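Local atomic coordinates of L544 (Acanthamoeba polyphaga mimivirus, PDB entry 4AMQ), a protein that probably acts as a metal-dependent nucleotidyl transferase, and may take part in transcription-coupled DNA repair. Residues A[59-62]-A[63-67]; A[203-207]-A[208-212]. All coordinates share one frame; numbering follows the deposited sequence.

Contact 1. Residues A[59-62]-A[63-67]; sequences RRIP and YITDI. With MN (manganese (II) ion), chain B; MN (manganese (II) ion), chain C.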
loop_
_atom_site.group_PDB
_atom_site.type_symbol
_atom_site.label_atom_id
_atom_site.label_comp_id
_atom_site.label_asym_id
_atom_site.label_seq_id
_atom_site.Cartn_x
_atom_site.Cartn_y
_atom_site.Cartn_z
ATOM N N ARG A 59 5.752 14.027 -6.430
ATOM C CA ARG A 59 7.039 14.071 -7.118
ATOM C C ARG A 59 6.897 13.711 -8.592
ATOM O O ARG A 59 7.865 13.773 -9.352
ATOM C CB ARG A 59 8.045 13.130 -6.451
ATOM C CG ARG A 59 8.526 13.595 -5.085
ATOM C CD ARG A 59 9.561 12.636 -4.510
ATOM N NE ARG A 59 8.964 11.384 -4.052
ATOM C CZ ARG A 59 9.295 10.178 -4.507
ATOM N NH1 ARG A 59 10.226 10.044 -5.440
ATOM N NH2 ARG A 59 8.695 9.102 -4.019
ATOM N N ARG A 60 5.685 13.324 -8.983
ATOM C CA ARG A 60 5.388 12.995 -10.373
ATOM C C ARG A 60 6.346 11.956 -10.948
ATOM O O ARG A 60 6.852 12.122 -12.056
ATOM C CB ARG A 60 5.422 14.259 -11.236
ATOM C CG ARG A 60 4.418 15.328 -10.823
ATOM C CD ARG A 60 4.554 16.567 -11.694
ATOM N NE ARG A 60 3.367 17.415 -11.638
ATOM C CZ ARG A 60 3.216 18.440 -10.805
ATOM N NH1 ARG A 60 4.180 18.752 -9.949
ATOM N NH2 ARG A 60 2.099 19.155 -10.830
ATOM N N ILE A 61 6.600 10.889 -10.196
ATOM C CA ILE A 61 7.465 9.816 -10.676
ATOM C C ILE A 61 6.904 9.219 -11.963
ATOM O O ILE A 61 5.690 9.099 -12.117
ATOM C CB ILE A 61 7.638 8.699 -9.627
ATOM C CG1 ILE A 61 6.288 8.052 -9.303
ATOM C CG2 ILE A 61 8.297 9.245 -8.366
ATOM C CD1 ILE A 61 6.398 6.816 -8.443
ATOM N N PRO A 62 7.792 8.845 -12.896
ATOM C CA PRO A 62 7.369 8.378 -14.221
ATOM C C PRO A 62 6.492 7.126 -14.165
ATOM O O PRO A 62 5.513 7.039 -14.901
ATOM C CB PRO A 62 8.694 8.077 -14.932
ATOM C CG PRO A 62 9.693 7.902 -13.840
ATOM C CD PRO A 62 9.257 8.828 -12.746
ATOM N N TYR A 63 6.836 6.175 -13.302
ATOM C CA TYR A 63 6.061 4.945 -13.199
ATOM C C TYR A 63 5.077 5.001 -12.042
ATOM O O TYR A 63 5.336 4.456 -10.969
ATOM C CB TYR A 63 6.984 3.737 -13.054
ATOM C CG TYR A 63 7.837 3.473 -14.275
ATOM C CD1 TYR A 63 7.334 2.756 -15.354
ATOM C CD2 TYR A 63 9.144 3.940 -14.347
ATOM C CE1 TYR A 63 8.112 2.508 -16.471
ATOM C CE2 TYR A 63 9.929 3.698 -15.458
ATOM C CZ TYR A 63 9.409 2.983 -16.517
ATOM O OH TYR A 63 10.187 2.742 -17.626
ATOM N N ILE A 64 3.943 5.654 -12.272
ATOM C CA ILE A 64 2.949 5.870 -11.225
ATOM C C ILE A 64 2.624 4.591 -10.452
ATOM O O ILE A 64 2.376 3.540 -11.045
ATOM C CB ILE A 64 1.649 6.465 -11.801
ATOM C CG1 ILE A 64 1.941 7.798 -12.492
ATOM C CG2 ILE A 64 0.609 6.648 -10.703
ATOM C CD1 ILE A 64 0.720 8.455 -13.086
ATOM N N THR A 65 2.637 4.692 -9.126
ATOM C CA THR A 65 2.328 3.561 -8.259
ATOM C C THR A 65 0.974 3.752 -7.590
ATOM O O THR A 65 0.070 2.932 -7.750
ATOM C CB THR A 65 3.404 3.368 -7.182
ATOM O OG1 THR A 65 3.581 4.591 -6.453
ATOM C CG2 THR A 65 4.723 2.973 -7.822
ATOM N N ASP A 66 0.838 4.843 -6.844
ATOM C CA ASP A 66 -0.418 5.164 -6.190
ATOM C C ASP A 66 -0.518 6.663 -5.933
ATOM O O ASP A 66 0.422 7.413 -6.200
ATOM C CB ASP A 66 -0.544 4.398 -4.875
ATOM C CG ASP A 66 0.491 4.827 -3.854
ATOM O OD1 ASP A 66 1.690 4.868 -4.196
ATOM O OD2 ASP A 66 0.103 5.137 -2.712
ATOM N N ILE A 67 -1.662 7.097 -5.418
ATOM C CA ILE A 67 -1.855 8.498 -5.067
ATOM C C ILE A 67 -2.182 8.642 -3.582
ATOM O O ILE A 67 -3.107 8.005 -3.078
ATOM C CB ILE A 67 -2.961 9.167 -5.919
ATOM C CG1 ILE A 67 -2.503 9.350 -7.370
ATOM C CG2 ILE A 67 -3.349 10.517 -5.331
ATOM C CD1 ILE A 67 -2.461 8.070 -8.184
HETATM MN MN MN B . 2.349 6.450 -2.544
HETATM MN MN MN C . -0.378 4.945 -0.577
HETATM O O HOH W 1 4.217 5.220 -2.844
HETATM O O HOH W 2 0.133 2.452 -0.273
#
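D66 OD1 is gripped by two partners, a manganese ion and the hydroxyl of T65, whose side chain rests against I61. T65 OG1 donates a 3.0 Å bond to D66 OD1, on the lone pair facing away from OD2. The manganese ion of chain B lies 2.4 Å from the same OD1. D66 OD2 binds the second manganese ion, that of chain C, at 2.2 Å. It also reaches the chain B ion at 2.6 Å, so the carboxylate links the two metals. D68 shares both sites, and D213 joins one of them. The T65 bond probably helps fix the rotation of the carboxylate. T65 OG1 stands between its own backbone N and carbonyl carbon (chi1 55°), which turns it to D66. I61 crosses T65 at about a right angle, with I61 CD1 4.1 Å from T65 OG1. Within the turn, I64 N makes a weak 3.4 Å bond to P62 O. P62 CG packs on Y63 CD2 at 4.0 Å. Helix 55-58 ends in a Schellman motif at R60, and the chain then turns into strand 66-72. Helix 274-292 packs on I61, Y63 and T65, and helix 259-272 on I61 and P62.

Contact 2. Residues A[203-207]-A[208-212]; sequences VKIEY and YPIGF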
loop_
_atom_site.group_PDB
_atom_site.type_symbol
_atom_site.label_atom_id
_atom_site.label_comp_id
_atom_site.label_asym_id
_atom_site.label_seq_id
_atom_site.Cartn_x
_atom_site.Cartn_y
_atom_site.Cartn_z
ATOM N N VAL A 203 -8.967 2.679 -7.991
ATOM C CA VAL A 203 -9.600 3.371 -9.098
ATOM C C VAL A 203 -9.038 2.876 -10.418
ATOM O O VAL A 203 -7.830 2.871 -10.630
ATOM C CB VAL A 203 -9.396 4.902 -8.993
ATOM C CG1 VAL A 203 -10.001 5.619 -10.199
ATOM C CG2 VAL A 203 -9.995 5.430 -7.697
ATOM N N LYS A 204 -9.921 2.449 -11.306
ATOM C CA LYS A 204 -9.486 2.055 -12.630
ATOM C C LYS A 204 -9.253 3.310 -13.456
ATOM O O LYS A 204 -10.196 3.919 -13.957
ATOM C CB LYS A 204 -10.521 1.160 -13.301
ATOM C CG LYS A 204 -9.999 0.503 -14.557
ATOM C CD LYS A 204 -11.109 -0.137 -15.363
ATOM C CE LYS A 204 -10.558 -0.732 -16.649
ATOM N NZ LYS A 204 -11.639 -1.258 -17.526
ATOM N N ILE A 205 -7.994 3.706 -13.582
ATOM C CA ILE A 205 -7.662 4.903 -14.344
ATOM C C ILE A 205 -7.683 4.593 -15.836
ATOM O O ILE A 205 -8.398 5.244 -16.602
ATOM C CB ILE A 205 -6.297 5.480 -13.938
ATOM C CG1 ILE A 205 -6.334 5.939 -12.481
ATOM C CG2 ILE A 205 -5.920 6.635 -14.847
ATOM C CD1 ILE A 205 -5.020 6.511 -11.991
ATOM N N GLU A 206 -6.903 3.595 -16.244
ATOM C CA GLU A 206 -6.929 3.128 -17.627
ATOM C C GLU A 206 -7.166 1.619 -17.716
ATOM O O GLU A 206 -8.309 1.172 -17.704
ATOM C CB GLU A 206 -5.646 3.519 -18.363
ATOM C CG GLU A 206 -5.546 5.005 -18.671
ATOM C CD GLU A 206 -4.237 5.377 -19.336
ATOM O OE1 GLU A 206 -3.446 4.461 -19.648
ATOM O OE2 GLU A 206 -3.997 6.585 -19.544
ATOM N N TYR A 207 -6.086 0.845 -17.790
ATOM C CA TYR A 207 -6.182 -0.602 -17.985
ATOM C C TYR A 207 -6.341 -1.414 -16.694
ATOM O O TYR A 207 -6.729 -2.581 -16.744
ATOM C CB TYR A 207 -4.963 -1.116 -18.753
ATOM C CG TYR A 207 -4.851 -0.598 -20.169
ATOM C CD1 TYR A 207 -4.232 0.614 -20.438
ATOM C CD2 TYR A 207 -5.358 -1.327 -21.240
ATOM C CE1 TYR A 207 -4.123 1.092 -21.730
ATOM C CE2 TYR A 207 -5.253 -0.859 -22.537
ATOM C CZ TYR A 207 -4.635 0.352 -22.775
ATOM O OH TYR A 207 -4.526 0.827 -24.061
ATOM N N TYR A 208 -6.034 -0.810 -15.549
ATOM C CA TYR A 208 -6.097 -1.529 -14.275
ATOM C C TYR A 208 -6.215 -0.574 -13.075
ATOM O O TYR A 208 -5.980 0.626 -13.209
ATOM C CB TYR A 208 -4.881 -2.455 -14.131
ATOM C CG TYR A 208 -3.549 -1.732 -14.153
ATOM C CD1 TYR A 208 -3.075 -1.081 -13.017
ATOM C CD2 TYR A 208 -2.764 -1.704 -15.302
ATOM C CE1 TYR A 208 -1.859 -0.420 -13.025
ATOM C CE2 TYR A 208 -1.542 -1.044 -15.320
ATOM C CZ TYR A 208 -1.099 -0.402 -14.175
ATOM O OH TYR A 208 0.110 0.260 -14.171
ATOM N N PRO A 209 -6.591 -1.109 -11.898
ATOM C CA PRO A 209 -6.838 -0.307 -10.688
ATOM C C PRO A 209 -5.583 0.320 -10.085
ATOM O O PRO A 209 -4.510 -0.278 -10.108
ATOM C CB PRO A 209 -7.419 -1.326 -9.700
ATOM C CG PRO A 209 -7.855 -2.484 -10.536
ATOM C CD PRO A 209 -6.912 -2.528 -11.685
ATOM N N ILE A 210 -5.745 1.520 -9.540
ATOM C CA ILE A 210 -4.671 2.256 -8.883
ATOM C C ILE A 210 -5.146 2.685 -7.498
ATOM O O ILE A 210 -6.284 3.117 -7.331
ATOM C CB ILE A 210 -4.278 3.502 -9.702
ATOM C CG1 ILE A 210 -3.750 3.082 -11.072
ATOM C CG2 ILE A 210 -3.234 4.326 -8.976
ATOM C CD1 ILE A 210 -2.516 2.213 -10.994
ATOM N N GLY A 211 -4.282 2.546 -6.502
ATOM C CA GLY A 211 -4.639 2.907 -5.145
ATOM C C GLY A 211 -4.685 4.411 -4.938
ATOM O O GLY A 211 -3.786 5.135 -5.355
ATOM N N PHE A 212 -5.758 4.876 -4.312
ATOM C CA PHE A 212 -5.866 6.258 -3.872
ATOM C C PHE A 212 -6.106 6.237 -2.369
ATOM O O PHE A 212 -7.153 5.777 -1.913
ATOM C CB PHE A 212 -7.033 6.968 -4.572
ATOM C CG PHE A 212 -6.734 7.396 -5.985
ATOM C CD1 PHE A 212 -6.634 6.463 -7.003
ATOM C CD2 PHE A 212 -6.552 8.734 -6.293
ATOM C CE1 PHE A 212 -6.359 6.860 -8.305
ATOM C CE2 PHE A 212 -6.279 9.137 -7.592
ATOM C CZ PHE A 212 -6.183 8.198 -8.598
#
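V203 and I210 form an antiparallel hydrogen-bonded pair at the end of a beta hairpin, followed toward the turn by the non-hydrogen-bonded pair K204 and P209. V203 N gives a bond of 2.8 Å to I210 O, with an angle of 158° at the hydrogen. The return bond, from I210 N to V203 O, is 2.7 Å long and less straight, at 145°. Its donor stands above the carbonyl plane of V203 rather than on a lone pair. The CA-H of P209 also approaches V203 O, at 3.3 Å. P209 has no N-H to give, and none is needed across the hairpin, because its pair with K204 is a non-hydrogen-bonded one.

The V203 and I210 side chains lie on one face of the sheet, and K204 and P209 on the other. V203 CG2 meets F212 CD1 at 3.6 Å, coming obliquely to the ring. I205 CD1 reaches the edge of the same ring and lies near its plane, 3.9 Å from F212 CE1. This methyl also touches I210 CG1 at 3.8 Å, so I205 fills the corner between I210 and F212. Past it the chain turns through E206 and Y207, which are exposed. Y207 CB lies 4.1 Å from Y208 CD2. The Y208 side chain touches Q278 and R282 of helix 274-292 and S306 of helix 297-311. Helix 28-42 covers V203, I205 and F212.

K204 O accepts a bond from Q98 NE2, which ties the hairpin to the loop before strand 99-108. Across the hairpin the polar bonding is all backbone, and the side chains meet through apolar carbon. The register is therefore probably set by the paired peptides, while the apolar face joins the sheet to helix 28-42.

Both contacts belong to the same mixed sheet, where strands 66-72 and 209-217 run parallel as neighbours. They meet directly: I67 N lies 2.9 Å from G211 O, a probable hydrogen bond, and I67 CB packs on F212 CD2. Contact 1 is buried and carries a metal-binding carboxylate, D66. Contact 2 is only partly buried, with an apolar side under a helix and an exposed turn. The chemistry differs accordingly: metal and hydroxyl bonds at T65 and D66, beside apolar packing of the turn, in contact 1, and paired peptides with apolar packing in contact 2. Helix 274-292 touches both. D213, just beyond contact 2, brings strand 209-217 to the manganese site.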